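Local coordinates for protein pyrrolysyl-tRNA synthetase (Desulfitobacterium hafniense, PDB 3DSQ) that probably attaches pyrrolysine to its cognate tRNA at the expense of ATP, as a homodimeric class II aminoacyl-tRNA synthetase, at residues L184-R187 with H188-E192; V198-A202 with G203-F207. All blocks are in the same frame, centred on the assembly; numbering follows the deposited sequence.

Overall arrangement
Both interactions are local contacts on the same helix, 187-201, within the class II synthetase core. Interaction 1 comes first along the chain. It lies where the loop after strand 171-180 turns into the helix. Interaction 2 lies at the other end, where the chain leaves the helix and runs on to strand 208-213. Their centres are about 19 Å apart, and their nearest atoms about 6 Å apart, so they do not touch. Both contacts pack side chains on strands 219-225 and 250-256 of the mixed sheet. The pair therefore marks the start and finish of one helix lying against the sheet that forms the catalytic-domain scaffold.

Interaction 1: residues L184-R187 with H188-E192; sequences LEER and HQRLE
Glu186 and Arg190 lie side by side, four residues apart, at the start of helix 187-201. The Arg190 side chain can be followed outward from its backbone. CB sits 3.5 Å from Arg187 O, and CG 3.7 Å from Glu186 O, so the base of the chain lies beside these two carbonyl oxygens. The chain then bends at chi2 (-59°), which turns the guanidinium back alongside the Glu186 side chain. NE makes a salt bridge with Glu179 on the neighbouring strand 171-180, and Arg151 brings a second positive charge close to NE. NH1 reaches Glu186 OE2 at 2.9 Å with a nearly straight N-H (164°), and OE2 lies in the guanidinium plane. NH1 also lies 3.8 Å from Glu186 CB, while NH2 stays 4.1 Å from Glu186 OE2. The Glu186 chain is extended beyond CG, and its carboxylate is turned 31° from that plane. Below this bridge, Glu186 O accepts Arg190 N at 2.9 Å, and Arg187 O accepts Leu191 N at 3.1 Å. On another side of the helix, Arg187 bends at chi3 and its NE donates to Leu184 O at 3.1 Å. That oxygen also takes Arg187 N. Leu184 CD2 covers one face of the Arg187 guanidinium, and NH1 continues to Gly236 O. A leucine in place of Arg190 would probably leave the Glu186 carboxylate without its mate and take one positive partner from Glu179. One guanidinium thus serves two acids through different nitrogens, tying the first turn of the helix to strand 171-180 and probably offsetting part of the charge of both acids.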
ATOM      1  N   LEU B 184      19.629  -4.343  26.478  1.00 39.74           N
ATOM      2  CA  LEU B 184      19.169  -3.151  27.198  1.00 38.98           C
ATOM      3  C   LEU B 184      20.082  -1.937  27.050  1.00 39.63           C
ATOM      4  O   LEU B 184      19.642  -0.853  26.654  1.00 40.08           O
ATOM      5  CB  LEU B 184      19.007  -3.450  28.690  1.00 37.97           C
ATOM      6  CG  LEU B 184      17.841  -4.334  29.146  1.00 37.72           C
ATOM      7  CD1 LEU B 184      17.939  -4.549  30.650  1.00 35.48           C
ATOM      8  CD2 LEU B 184      16.521  -3.688  28.784  1.00 34.96           C
ATOM      9  N   GLU B 185      21.357  -2.130  27.366  1.00 40.79           N
ATOM     10  CA  GLU B 185      22.348  -1.061  27.309  1.00 41.44           C
ATOM     11  C   GLU B 185      22.565  -0.459  25.929  1.00 40.94           C
ATOM     12  O   GLU B 185      23.184   0.597  25.809  1.00 39.64           O
ATOM     13  CB  GLU B 185      23.683  -1.567  27.848  1.00 43.03           C
ATOM     14  CG  GLU B 185      24.361  -2.573  26.950  1.00 45.89           C
ATOM     15  CD  GLU B 185      24.748  -3.835  27.688  1.00 48.70           C
ATOM     16  OE1 GLU B 185      25.483  -3.735  28.698  1.00 51.72           O
ATOM     17  OE2 GLU B 185      24.317  -4.927  27.257  1.00 47.41           O
ATOM     18  N   GLU B 186      22.062  -1.118  24.887  1.00 40.88           N
ATOM     19  CA  GLU B 186      22.233  -0.600  23.530  1.00 41.18           C
ATOM     20  C   GLU B 186      20.951  -0.058  22.898  1.00 40.60           C
ATOM     21  O   GLU B 186      20.973   0.422  21.767  1.00 42.30           O
ATOM     22  CB  GLU B 186      22.829  -1.682  22.625  1.00 41.15           C
ATOM     23  CG  GLU B 186      24.159  -2.225  23.126  1.00 43.02           C
ATOM     24  CD  GLU B 186      24.765  -3.264  22.201  1.00 43.82           C
ATOM     25  OE1 GLU B 186      25.729  -3.933  22.630  1.00 47.50           O
ATOM     26  OE2 GLU B 186      24.287  -3.413  21.053  1.00 43.10           O
ATOM     27  N   ARG B 187      19.843  -0.117  23.627  1.00 39.44           N
ATOM     28  CA  ARG B 187      18.563   0.357  23.105  1.00 38.78           C
ATOM     29  C   ARG B 187      18.607   1.770  22.530  1.00 39.50           C
ATOM     30  O   ARG B 187      18.252   1.983  21.368  1.00 38.45           O
ATOM     31  CB  ARG B 187      17.490   0.268  24.188  1.00 37.30           C
ATOM     32  CG  ARG B 187      17.129  -1.162  24.560  1.00 37.27           C
ATOM     33  CD  ARG B 187      16.081  -1.202  25.657  1.00 36.37           C
ATOM     34  NE  ARG B 187      16.568  -0.579  26.884  1.00 35.66           N
ATOM     35  CZ  ARG B 187      15.837  -0.415  27.980  1.00 36.92           C
ATOM     36  NH1 ARG B 187      14.577  -0.831  28.013  1.00 35.99           N
ATOM     37  NH2 ARG B 187      16.365   0.171  29.046  1.00 36.81           N
ATOM     38  N   HIS B 188      19.046   2.731  23.337  1.00 40.32           N
ATOM     39  CA  HIS B 188      19.130   4.120  22.895  1.00 41.75           C
ATOM     40  C   HIS B 188      19.989   4.301  21.639  1.00 41.82           C
ATOM     41  O   HIS B 188      19.687   5.148  20.797  1.00 41.04           O
ATOM     42  CB  HIS B 188      19.663   4.993  24.035  1.00 43.43           C
ATOM     43  CG  HIS B 188      18.709   5.129  25.183  1.00 44.77           C
ATOM     44  ND1 HIS B 188      17.600   5.947  25.139  1.00 47.63           N
ATOM     45  CD2 HIS B 188      18.684   4.531  26.398  1.00 45.52           C
ATOM     46  CE1 HIS B 188      16.934   5.847  26.276  1.00 45.63           C
ATOM     47  NE2 HIS B 188      17.570   4.994  27.057  1.00 44.90           N
ATOM     48  N   GLN B 189      21.046   3.504  21.504  1.00 42.28           N
ATOM     49  CA  GLN B 189      21.917   3.596  20.331  1.00 43.64           C
ATOM     50  C   GLN B 189      21.278   2.944  19.100  1.00 42.72           C
ATOM     51  O   GLN B 189      21.524   3.367  17.974  1.00 42.21           O
ATOM     52  CB  GLN B 189      23.282   2.958  20.622  1.00 44.97           C
ATOM     53  CG  GLN B 189      24.183   2.787  19.387  1.00 51.23           C
ATOM     54  CD  GLN B 189      24.551   4.106  18.707  1.00 53.65           C
ATOM     55  OE1 GLN B 189      25.344   4.894  19.228  1.00 55.57           O
ATOM     56  NE2 GLN B 189      23.969   4.348  17.537  1.00 55.64           N
ATOM     57  N   ARG B 190      20.468   1.909  19.305  1.00 43.15           N
ATOM     58  CA  ARG B 190      19.796   1.260  18.181  1.00 42.29           C
ATOM     59  C   ARG B 190      18.806   2.235  17.570  1.00 40.30           C
ATOM     60  O   ARG B 190      18.762   2.410  16.355  1.00 41.60           O
ATOM     61  CB  ARG B 190      19.043   0.013  18.631  1.00 44.80           C
ATOM     62  CG  ARG B 190      19.865  -1.248  18.626  1.00 48.58           C
ATOM     63  CD  ARG B 190      20.416  -1.575  17.246  1.00 48.60           C
ATOM     64  NE  ARG B 190      20.863  -2.965  17.202  1.00 51.06           N
ATOM     65  CZ  ARG B 190      21.747  -3.495  18.042  1.00 51.25           C
ATOM     66  NH1 ARG B 190      22.291  -2.746  18.989  1.00 50.40           N
ATOM     67  NH2 ARG B 190      22.066  -4.782  17.953  1.00 51.32           N
ATOM     68  N   LEU B 191      17.998   2.860  18.419  1.00 39.32           N
ATOM     69  CA  LEU B 191      17.030   3.835  17.948  1.00 38.81           C
ATOM     70  C   LEU B 191      17.759   4.881  17.109  1.00 39.86           C
ATOM     71  O   LEU B 191      17.264   5.296  16.061  1.00 38.44           O
ATOM     72  CB  LEU B 191      16.308   4.487  19.132  1.00 36.52           C
ATOM     73  CG  LEU B 191      15.257   3.567  19.780  1.00 37.92           C
ATOM     74  CD1 LEU B 191      14.552   4.287  20.916  1.00 35.38           C
ATOM     75  CD2 LEU B 191      14.236   3.129  18.723  1.00 34.96           C
ATOM     76  N   GLU B 192      18.940   5.300  17.566  1.00 40.85           N
ATOM     77  CA  GLU B 192      19.736   6.274  16.822  1.00 41.12           C
ATOM     78  C   GLU B 192      20.113   5.692  15.467  1.00 40.86           C
ATOM     79  O   GLU B 192      19.920   6.332  14.435  1.00 41.46           O
ATOM     80  CB  GLU B 192      21.026   6.628  17.570  1.00 43.26           C
ATOM     81  CG  GLU B 192      20.899   7.711  18.626  1.00 44.66           C
ATOM     82  CD  GLU B 192      22.260   8.284  19.018  1.00 47.25           C
ATOM     83  OE1 GLU B 192      23.138   7.509  19.462  1.00 47.17           O
ATOM     84  OE2 GLU B 192      22.450   9.510  18.877  1.00 46.35           O
TER

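Interaction 2: residues V198-A202 with G203-F207; sequences VLEAA and GIREF
Leu199 and Phe207 approach from opposite directions, and their first torsions set the meeting. In Leu199, CG stands anti to the carbonyl carbon (chi1 -64°), and an extended chi2 carries CD1 out toward the ring. In Phe207, CG lies between the backbone N and the carbonyl carbon (chi1 64°), which turns the ring back over the helix end. Leu199 CD1 then lies over one face of the ring in a CH-pi contact, though its exact closeness is doubtful. Leu199 CB lies 4.0 Å from Phe207 CE2. The other methyl, Leu199 CD2, meets Ile204 CG2 at 4.3 Å. Leu199 therefore touches both apolar side chains of the segment that follows the helix. Val223 of strand 219-225 touches both Leu199 and Phe207, so the cluster continues onto the sheet.

The backbone closes the helix beneath this cluster. Ile204 N donates to Leu199 O at 2.9 Å. Gly203 N donates to Glu200 O at 3.2 Å. Gly203 has positive phi, and a CB there would clash with Ala202 O. On the exposed side, Glu200 and Arg205 run alongside each other, with Glu200 OE2 3.8 Å from Arg205 NE. This salt bridge is long, and the two flat groups are turned 66° apart. Ala202 O, at the turn, is taken by Arg264 NE, which joins the helix end to helix 257-265.

The two nested backbone bonds, 6→1 outside and 5→2 inside, with Gly203 at C-prime, make a Schellman motif. Here it ends helix 187-201 and reverses the chain toward strand 208-213, an outermost strand of the mixed sheet within this chain, in the class II synthetase core.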
ATOM      1  N   VAL B 198      17.334   5.417   8.234  1.00 39.60           N
ATOM      2  CA  VAL B 198      16.125   5.883   7.577  1.00 39.72           C
ATOM      3  C   VAL B 198      16.235   7.304   7.030  1.00 40.03           C
ATOM      4  O   VAL B 198      15.982   7.547   5.845  1.00 38.22           O
ATOM      5  CB  VAL B 198      14.920   5.806   8.544  1.00 39.00           C
ATOM      6  CG1 VAL B 198      13.691   6.430   7.899  1.00 38.61           C
ATOM      7  CG2 VAL B 198      14.641   4.352   8.899  1.00 36.50           C
ATOM      8  N   LEU B 199      16.612   8.239   7.894  1.00 40.46           N
ATOM      9  CA  LEU B 199      16.730   9.624   7.478  1.00 40.57           C
ATOM     10  C   LEU B 199      17.772   9.804   6.380  1.00 41.43           C
ATOM     11  O   LEU B 199      17.637  10.684   5.529  1.00 40.37           O
ATOM     12  CB  LEU B 199      17.045  10.498   8.687  1.00 41.46           C
ATOM     13  CG  LEU B 199      15.909  10.488   9.716  1.00 41.48           C
ATOM     14  CD1 LEU B 199      16.334  11.214  10.969  1.00 41.82           C
ATOM     15  CD2 LEU B 199      14.666  11.131   9.112  1.00 41.75           C
ATOM     16  N   GLU B 200      18.804   8.967   6.382  1.00 42.40           N
ATOM     17  CA  GLU B 200      19.829   9.071   5.354  1.00 43.94           C
ATOM     18  C   GLU B 200      19.251   8.588   4.033  1.00 42.79           C
ATOM     19  O   GLU B 200      19.452   9.208   2.986  1.00 43.02           O
ATOM     20  CB  GLU B 200      21.058   8.237   5.712  1.00 46.64           C
ATOM     21  CG  GLU B 200      22.151   8.301   4.652  1.00 52.27           C
ATOM     22  CD  GLU B 200      22.629   9.724   4.377  1.00 55.96           C
ATOM     23  OE1 GLU B 200      23.284   9.942   3.334  1.00 58.52           O
ATOM     24  OE2 GLU B 200      22.359  10.628   5.200  1.00 57.94           O
ATOM     25  N   ALA B 201      18.527   7.479   4.081  1.00 40.30           N
ATOM     26  CA  ALA B 201      17.919   6.947   2.875  1.00 38.63           C
ATOM     27  C   ALA B 201      16.842   7.908   2.369  1.00 37.71           C
ATOM     28  O   ALA B 201      16.576   7.965   1.171  1.00 38.62           O
ATOM     29  CB  ALA B 201      17.320   5.573   3.148  1.00 36.47           C
ATOM     30  N   ALA B 202      16.234   8.662   3.282  1.00 37.50           N
ATOM     31  CA  ALA B 202      15.180   9.614   2.922  1.00 39.04           C
ATOM     32  C   ALA B 202      15.706  10.981   2.486  1.00 41.16           C
ATOM     33  O   ALA B 202      14.932  11.926   2.313  1.00 42.26           O
ATOM     34  CB  ALA B 202      14.213   9.791   4.089  1.00 35.75           C
ATOM     35  N   GLY B 203      17.017  11.098   2.319  1.00 43.26           N
ATOM     36  CA  GLY B 203      17.580  12.369   1.900  1.00 44.70           C
ATOM     37  C   GLY B 203      17.371  13.512   2.877  1.00 46.07           C
ATOM     38  O   GLY B 203      17.192  14.660   2.475  1.00 46.02           O
ATOM     39  N   ILE B 204      17.380  13.203   4.164  1.00 48.19           N
ATOM     40  CA  ILE B 204      17.223  14.225   5.187  1.00 51.20           C
ATOM     41  C   ILE B 204      18.492  14.179   6.033  1.00 54.62           C
ATOM     42  O   ILE B 204      18.791  13.166   6.670  1.00 55.68           O
ATOM     43  CB  ILE B 204      15.963  13.962   6.037  1.00 49.86           C
ATOM     44  CG1 ILE B 204      14.722  14.207   5.170  1.00 49.97           C
ATOM     45  CG2 ILE B 204      15.963  14.839   7.280  1.00 47.32           C
ATOM     46  CD1 ILE B 204      13.399  14.070   5.892  1.00 52.34           C
ATOM     47  N   ARG B 205      19.249  15.271   6.022  1.00 57.59           N
ATOM     48  CA  ARG B 205      20.508  15.316   6.754  1.00 60.41           C
ATOM     49  C   ARG B 205      20.529  16.274   7.944  1.00 61.62           C
ATOM     50  O   ARG B 205      21.552  16.410   8.614  1.00 62.04           O
ATOM     51  CB  ARG B 205      21.645  15.656   5.784  1.00 62.02           C
ATOM     52  CG  ARG B 205      21.564  14.903   4.455  1.00 63.84           C
ATOM     53  CD  ARG B 205      22.889  14.923   3.707  1.00 66.49           C
ATOM     54  NE  ARG B 205      23.850  13.971   4.265  1.00 69.13           N
ATOM     55  CZ  ARG B 205      25.150  13.960   3.978  1.00 70.16           C
ATOM     56  NH1 ARG B 205      25.656  14.854   3.135  1.00 70.45           N
ATOM     57  NH2 ARG B 205      25.946  13.053   4.528  1.00 69.04           N
ATOM     58  N   GLU B 206      19.403  16.933   8.201  1.00 63.41           N
ATOM     59  CA  GLU B 206      19.289  17.863   9.322  1.00 64.11           C
ATOM     60  C   GLU B 206      18.178  17.404  10.260  1.00 63.66           C
ATOM     61  O   GLU B 206      17.000  17.484   9.912  1.00 63.31           O
ATOM     62  CB  GLU B 206      18.953  19.275   8.831  1.00 65.97           C
ATOM     63  CG  GLU B 206      19.956  19.887   7.865  1.00 68.76           C
ATOM     64  CD  GLU B 206      19.693  21.366   7.626  1.00 70.22           C
ATOM     65  OE1 GLU B 206      18.542  21.717   7.289  1.00 70.56           O
ATOM     66  OE2 GLU B 206      20.635  22.175   7.775  1.00 70.52           O
ATOM     67  N   PHE B 207      18.545  16.933  11.448  1.00 63.29           N
ATOM     68  CA  PHE B 207      17.552  16.474  12.415  1.00 62.99           C
ATOM     69  C   PHE B 207      18.163  16.295  13.800  1.00 63.85           C
ATOM     70  O   PHE B 207      19.380  16.175  13.943  1.00 64.27           O
ATOM     71  CB  PHE B 207      16.949  15.150  11.949  1.00 61.46           C
ATOM     72  CG  PHE B 207      17.939  14.026  11.897  1.00 60.47           C
ATOM     73  CD1 PHE B 207      18.143  13.209  13.002  1.00 60.94           C
ATOM     74  CD2 PHE B 207      18.698  13.806  10.754  1.00 60.06           C
ATOM     75  CE1 PHE B 207      19.089  12.187  12.971  1.00 60.36           C
ATOM     76  CE2 PHE B 207      19.645  12.789  10.711  1.00 60.34           C
ATOM     77  CZ  PHE B 207      19.841  11.977  11.824  1.00 60.28           C
TER